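Local coordinates for protein Abbfa_003403 (Acinetobacter baumannii, PDB 4ZXH) that probably activates an amino acid, loads it on a phosphopantetheine arm, condenses it and releases the product, as a four-domain nonribosomal peptide synthetase, at residues P563-E568 against T668-I673; T717-K722 against F947-N952. One frame throughout, in Å; residues are numbered along the deposited sequence.

Contact 1 of 2, residues P563-E568 against T668-I673; sequences PNFPTE and TYAFDI
Phe565 reaches Ala670 with the outer end of its ring: CE2 of Phe565 lies 3.8 Å from CB of Ala670, and CZ of Phe565 is 3.9 Å from the same methyl. The methyl approaches the ring obliquely, as does OG1 of Thr668, 4.2 Å from CZ of Phe565. Beside this ring contact, CD of Pro563 meets OH of Tyr669 at 3.8 Å, the two side chains crossing at about a right angle. No hydrogen bond spans the segments, and the contact buries just 140 Å² in all.

The second shell sets these groups in place. Thr668 turns OG1 away from its own nitrogen (chi1 170°), where it accepts from Ala670 N at 3.0 Å, with an N-H...O angle of 160°. This ST turn sits inside a type I beta turn from Thr668 to Phe671. Asp562 joins both sides, since OD2 bonds to Thr668 OG1 and OD1 to the backbone N of Asn564. The Tyr669 hydroxyl is bonded to Leu536 O and Leu538 N. The sequence around Phe671-Asp672 resembles the A4 core motif of adenylation domains. Here the loop after strand 662-665 of the mixed sheet packs on the turn following strand 557-560 of the parallel sheet, within the AMP-binding part of an ANL-family adenylation domain.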
loop_
_atom_site.group_PDB
_atom_site.type_symbol
_atom_site.label_atom_id
_atom_site.label_comp_id
_atom_site.label_asym_id
_atom_site.label_seq_id
_atom_site.Cartn_x
_atom_site.Cartn_y
_atom_site.Cartn_z
ATOM N N PRO A 563 -43.996 5.985 6.909
ATOM C CA PRO A 563 -44.616 7.029 6.073
ATOM C C PRO A 563 -43.629 8.047 5.501
ATOM O O PRO A 563 -44.024 8.843 4.641
ATOM C CB PRO A 563 -45.590 7.718 7.033
ATOM C CG PRO A 563 -45.035 7.466 8.387
ATOM C CD PRO A 563 -44.414 6.088 8.317
ATOM N N ASN A 564 -42.377 8.030 5.952
ATOM C CA ASN A 564 -41.374 8.924 5.377
ATOM C C ASN A 564 -40.696 8.323 4.160
ATOM O O ASN A 564 -40.065 9.044 3.381
ATOM C CB ASN A 564 -40.348 9.324 6.434
ATOM C CG ASN A 564 -40.998 9.936 7.660
ATOM O OD1 ASN A 564 -40.905 9.399 8.762
ATOM N ND2 ASN A 564 -41.636 11.088 7.478
ATOM N N PHE A 565 -40.867 7.014 3.979
ATOM C CA PHE A 565 -40.324 6.315 2.814
ATOM C C PHE A 565 -41.023 6.807 1.535
ATOM O O PHE A 565 -42.125 7.356 1.600
ATOM C CB PHE A 565 -40.473 4.792 2.976
ATOM C CG PHE A 565 -39.537 4.178 4.006
ATOM C CD1 PHE A 565 -38.880 4.964 4.946
ATOM C CD2 PHE A 565 -39.302 2.808 4.011
ATOM C CE1 PHE A 565 -38.027 4.400 5.879
ATOM C CE2 PHE A 565 -38.454 2.226 4.937
ATOM C CZ PHE A 565 -37.815 3.025 5.875
ATOM N N PRO A 566 -40.378 6.643 0.365
ATOM C CA PRO A 566 -41.027 7.108 -0.873
ATOM C C PRO A 566 -42.255 6.271 -1.202
ATOM O O PRO A 566 -42.222 5.048 -1.000
ATOM C CB PRO A 566 -39.941 6.925 -1.943
ATOM C CG PRO A 566 -38.645 6.765 -1.175
ATOM C CD PRO A 566 -39.029 6.102 0.115
ATOM N N THR A 567 -43.301 6.916 -1.716
ATOM C CA THR A 567 -44.592 6.278 -1.970
ATOM C C THR A 567 -44.521 5.030 -2.857
ATOM O O THR A 567 -45.198 4.031 -2.587
ATOM C CB THR A 567 -45.572 7.274 -2.611
ATOM O OG1 THR A 567 -45.636 8.457 -1.809
ATOM C CG2 THR A 567 -46.970 6.668 -2.703
ATOM N N GLU A 568 -43.716 5.083 -3.912
ATOM C CA GLU A 568 -43.576 3.935 -4.798
ATOM C C GLU A 568 -43.125 2.709 -3.999
ATOM O O GLU A 568 -43.647 1.612 -4.180
ATOM C CB GLU A 568 -42.594 4.243 -5.938
ATOM N N THR A 668 -36.060 3.553 12.797
ATOM C CA THR A 668 -37.323 3.250 12.134
ATOM C C THR A 668 -37.812 1.824 12.410
ATOM O O THR A 668 -37.025 0.876 12.452
ATOM C CB THR A 668 -37.231 3.438 10.608
ATOM O OG1 THR A 668 -38.415 2.897 10.005
ATOM C CG2 THR A 668 -36.043 2.723 10.045
ATOM N N TYR A 669 -39.116 1.670 12.597
ATOM C CA TYR A 669 -39.664 0.351 12.888
ATOM C C TYR A 669 -39.759 -0.467 11.610
ATOM O O TYR A 669 -40.151 -1.635 11.635
ATOM C CB TYR A 669 -41.030 0.454 13.559
ATOM C CG TYR A 669 -42.081 1.117 12.700
ATOM C CD1 TYR A 669 -42.946 0.360 11.918
ATOM C CD2 TYR A 669 -42.221 2.504 12.681
ATOM C CE1 TYR A 669 -43.921 0.972 11.132
ATOM C CE2 TYR A 669 -43.184 3.114 11.896
ATOM C CZ TYR A 669 -44.029 2.343 11.123
ATOM O OH TYR A 669 -44.986 2.952 10.350
ATOM N N ALA A 670 -39.385 0.147 10.495
ATOM C CA ALA A 670 -39.275 -0.575 9.235
ATOM C C ALA A 670 -37.889 -1.177 9.082
ATOM O O ALA A 670 -37.532 -1.648 8.011
ATOM C CB ALA A 670 -39.573 0.325 8.092
ATOM N N PHE A 671 -37.118 -1.134 10.166
ATOM C CA PHE A 671 -35.821 -1.800 10.278
ATOM C C PHE A 671 -35.911 -2.716 11.495
ATOM O O PHE A 671 -36.295 -2.274 12.574
ATOM C CB PHE A 671 -34.700 -0.774 10.432
ATOM C CG PHE A 671 -33.330 -1.337 10.279
ATOM C CD1 PHE A 671 -33.136 -2.599 9.715
ATOM C CD2 PHE A 671 -32.217 -0.606 10.706
ATOM C CE1 PHE A 671 -31.856 -3.124 9.575
ATOM C CE2 PHE A 671 -30.922 -1.122 10.572
ATOM C CZ PHE A 671 -30.743 -2.384 10.005
ATOM N N ASP A 672 -35.593 -3.993 11.331
ATOM C CA ASP A 672 -35.948 -4.964 12.370
ATOM C C ASP A 672 -35.261 -4.683 13.702
ATOM O O ASP A 672 -35.765 -5.093 14.747
ATOM C CB ASP A 672 -35.661 -6.420 11.910
ATOM C CG ASP A 672 -34.179 -6.700 11.626
ATOM O OD1 ASP A 672 -33.352 -5.769 11.639
ATOM O OD2 ASP A 672 -33.839 -7.875 11.372
ATOM N N ILE A 673 -34.139 -3.964 13.685
ATOM C CA ILE A 673 -33.347 -3.812 14.911
ATOM C C ILE A 673 -34.098 -2.945 15.918
ATOM O O ILE A 673 -33.841 -3.010 17.121
ATOM C CB ILE A 673 -31.933 -3.223 14.639
ATOM C CG1 ILE A 673 -31.978 -1.723 14.372
ATOM C CG2 ILE A 673 -31.253 -3.944 13.481
ATOM C CD1 ILE A 673 -30.604 -1.124 14.173
#

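Contact 2 of 2, residues T717-K722 against F947-N952; sequences TPATWK and FPMTAN
Met949 and Ala719 make the side-chain pairing of this contact, and the methionine can be traced outward to its thioether. Its CB is still 6.1 Å from CB of Ala719. CG, anti to the carbonyl carbon (chi1 -58°), has closed to 5.2 Å from CB of Ala719. A bend at chi2 (-75°) then carries the sulfur across, SD of Met949 coming to 3.9 Å from CB of Ala719, while CE of Met949 passes the same methyl at 4.1 Å. The chain end thus lies alongside the first turn of helix 718-725, a purely apolar touch.

A second point of approach involves backbone: CG2 of Thr717 lies 3.9 Å from O of Asn952. The other branch of Thr717 is polar, its OG1 hydrogen-bonding to the carbonyl of Lys953, so the residue at the helix N-cap uses its side chain to hold the partner loop and makes no capping bond. The loop has its own brace: Thr950 OG1 bonds to Lys954 N and weakly accepts from Asn952 N. At its start, Phe947 packs on strands 893-903 and 907-916 and against the ring of Phe960. The sequence running from Pro948 through Asn952 to Lys954 resembles the A10 motif of adenylation domains, and its docking on the N-terminal subdomain is consistent with the adenylate-forming arrangement of ANL enzymes.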
loop_
_atom_site.group_PDB
_atom_site.type_symbol
_atom_site.label_atom_id
_atom_site.label_comp_id
_atom_site.label_asym_id
_atom_site.label_seq_id
_atom_site.Cartn_x
_atom_site.Cartn_y
_atom_site.Cartn_z
ATOM N N THR A 717 -26.988 2.678 13.887
ATOM C CA THR A 717 -26.018 2.419 12.833
ATOM C C THR A 717 -24.876 3.438 12.909
ATOM O O THR A 717 -25.062 4.556 13.422
ATOM C CB THR A 717 -26.671 2.489 11.450
ATOM O OG1 THR A 717 -27.131 3.826 11.209
ATOM C CG2 THR A 717 -27.847 1.514 11.372
ATOM N N PRO A 718 -23.687 3.054 12.407
ATOM C CA PRO A 718 -22.520 3.952 12.345
ATOM C C PRO A 718 -22.845 5.366 11.895
ATOM O O PRO A 718 -22.358 6.314 12.503
ATOM C CB PRO A 718 -21.621 3.262 11.332
ATOM C CG PRO A 718 -21.861 1.776 11.628
ATOM C CD PRO A 718 -23.343 1.678 11.987
ATOM N N ALA A 719 -23.669 5.503 10.863
ATOM C CA ALA A 719 -24.049 6.816 10.353
ATOM C C ALA A 719 -24.509 7.744 11.464
ATOM O O ALA A 719 -24.085 8.893 11.524
ATOM C CB ALA A 719 -25.134 6.680 9.318
ATOM N N THR A 720 -25.362 7.240 12.349
ATOM C CA THR A 720 -25.849 8.039 13.466
ATOM C C THR A 720 -24.716 8.346 14.444
ATOM O O THR A 720 -24.587 9.479 14.913
ATOM C CB THR A 720 -26.987 7.335 14.224
ATOM O OG1 THR A 720 -27.938 6.798 13.297
ATOM C CG2 THR A 720 -27.692 8.303 15.136
ATOM N N TRP A 721 -23.890 7.347 14.748
ATOM C CA TRP A 721 -22.785 7.556 15.693
ATOM C C TRP A 721 -21.815 8.598 15.169
ATOM O O TRP A 721 -21.366 9.459 15.929
ATOM C CB TRP A 721 -22.039 6.256 15.989
ATOM C CG TRP A 721 -22.821 5.275 16.818
ATOM C CD1 TRP A 721 -23.282 4.055 16.418
ATOM C CD2 TRP A 721 -23.239 5.432 18.183
ATOM N NE1 TRP A 721 -23.961 3.437 17.449
ATOM C CE2 TRP A 721 -23.955 4.266 18.547
ATOM C CE3 TRP A 721 -23.089 6.446 19.136
ATOM C CZ2 TRP A 721 -24.513 4.082 19.805
ATOM C CZ3 TRP A 721 -23.638 6.266 20.386
ATOM C CH2 TRP A 721 -24.339 5.092 20.715
ATOM N N LYS A 722 -21.500 8.525 13.872
ATOM C CA LYS A 722 -20.678 9.549 13.218
ATOM C C LYS A 722 -21.331 10.913 13.387
ATOM O O LYS A 722 -20.661 11.876 13.758
ATOM C CB LYS A 722 -20.466 9.246 11.723
ATOM C CG LYS A 722 -19.510 8.088 11.432
ATOM C CD LYS A 722 -19.641 7.580 9.993
ATOM C CE LYS A 722 -18.878 6.258 9.780
ATOM N NZ LYS A 722 -19.217 5.618 8.461
ATOM N N PHE A 947 -22.542 11.843 1.983
ATOM C CA PHE A 947 -22.601 10.480 1.486
ATOM C C PHE A 947 -24.056 10.030 1.437
ATOM O O PHE A 947 -24.781 10.206 2.412
ATOM C CB PHE A 947 -21.764 9.550 2.364
ATOM C CG PHE A 947 -20.283 9.646 2.113
ATOM C CD1 PHE A 947 -19.785 10.494 1.140
ATOM C CD2 PHE A 947 -19.395 8.877 2.839
ATOM C CE1 PHE A 947 -18.421 10.576 0.895
ATOM C CE2 PHE A 947 -18.031 8.942 2.603
ATOM C CZ PHE A 947 -17.541 9.798 1.626
ATOM N N PRO A 948 -24.492 9.469 0.297
ATOM C CA PRO A 948 -25.869 8.978 0.121
ATOM C C PRO A 948 -26.180 7.856 1.096
ATOM O O PRO A 948 -25.373 6.928 1.212
ATOM C CB PRO A 948 -25.886 8.432 -1.318
ATOM C CG PRO A 948 -24.651 8.954 -1.982
ATOM C CD PRO A 948 -23.640 9.171 -0.871
ATOM N N MET A 949 -27.317 7.933 1.781
ATOM C CA MET A 949 -27.717 6.908 2.747
ATOM C C MET A 949 -28.889 6.099 2.203
ATOM O O MET A 949 -29.596 6.539 1.285
ATOM C CB MET A 949 -28.121 7.530 4.105
ATOM C CG MET A 949 -27.078 8.378 4.816
ATOM S SD MET A 949 -25.805 7.345 5.549
ATOM C CE MET A 949 -24.425 8.486 5.717
ATOM N N THR A 950 -29.101 4.920 2.784
ATOM C CA THR A 950 -30.335 4.169 2.580
ATOM C C THR A 950 -31.378 4.658 3.581
ATOM O O THR A 950 -31.067 5.470 4.450
ATOM C CB THR A 950 -30.114 2.663 2.748
ATOM O OG1 THR A 950 -29.781 2.365 4.112
ATOM C CG2 THR A 950 -29.000 2.199 1.856
ATOM N N ALA A 951 -32.614 4.186 3.468
ATOM C CA ALA A 951 -33.618 4.564 4.455
ATOM C C ALA A 951 -33.343 3.968 5.861
ATOM O O ALA A 951 -33.861 4.488 6.854
ATOM C CB ALA A 951 -34.985 4.162 3.973
ATOM N N ASN A 952 -32.545 2.894 5.941
ATOM C CA ASN A 952 -32.129 2.298 7.222
ATOM C C ASN A 952 -31.033 3.089 7.920
ATOM O O ASN A 952 -30.711 2.814 9.086
ATOM C CB ASN A 952 -31.576 0.872 7.055
ATOM C CG ASN A 952 -32.477 -0.031 6.288
ATOM O OD1 ASN A 952 -33.454 -0.557 6.825
ATOM N ND2 ASN A 952 -32.141 -0.254 5.020
#

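From the N terminus, contact 1 comes first, closing a loop of 99 intervening residues between the segment after strand 557-560 and that after strand 662-665; it thereby joins the four-stranded parallel sheet to the nine-stranded mixed one. Contact 2 opens only after contact 1 has closed, so the two are in series, neither nested nor crossed. Its first segment follows strand 713-716, next to 662-665 in the same sheet, and 224 residues separate it from the second, in the C-terminal part of the AMP-binding enzyme. The centres of the two contacts are about 14 Å apart and they touch: Phe565 and Phe671 pack on Ala951 and Asn952, respectively, so loop 947-952 lies against both contact 1 segments.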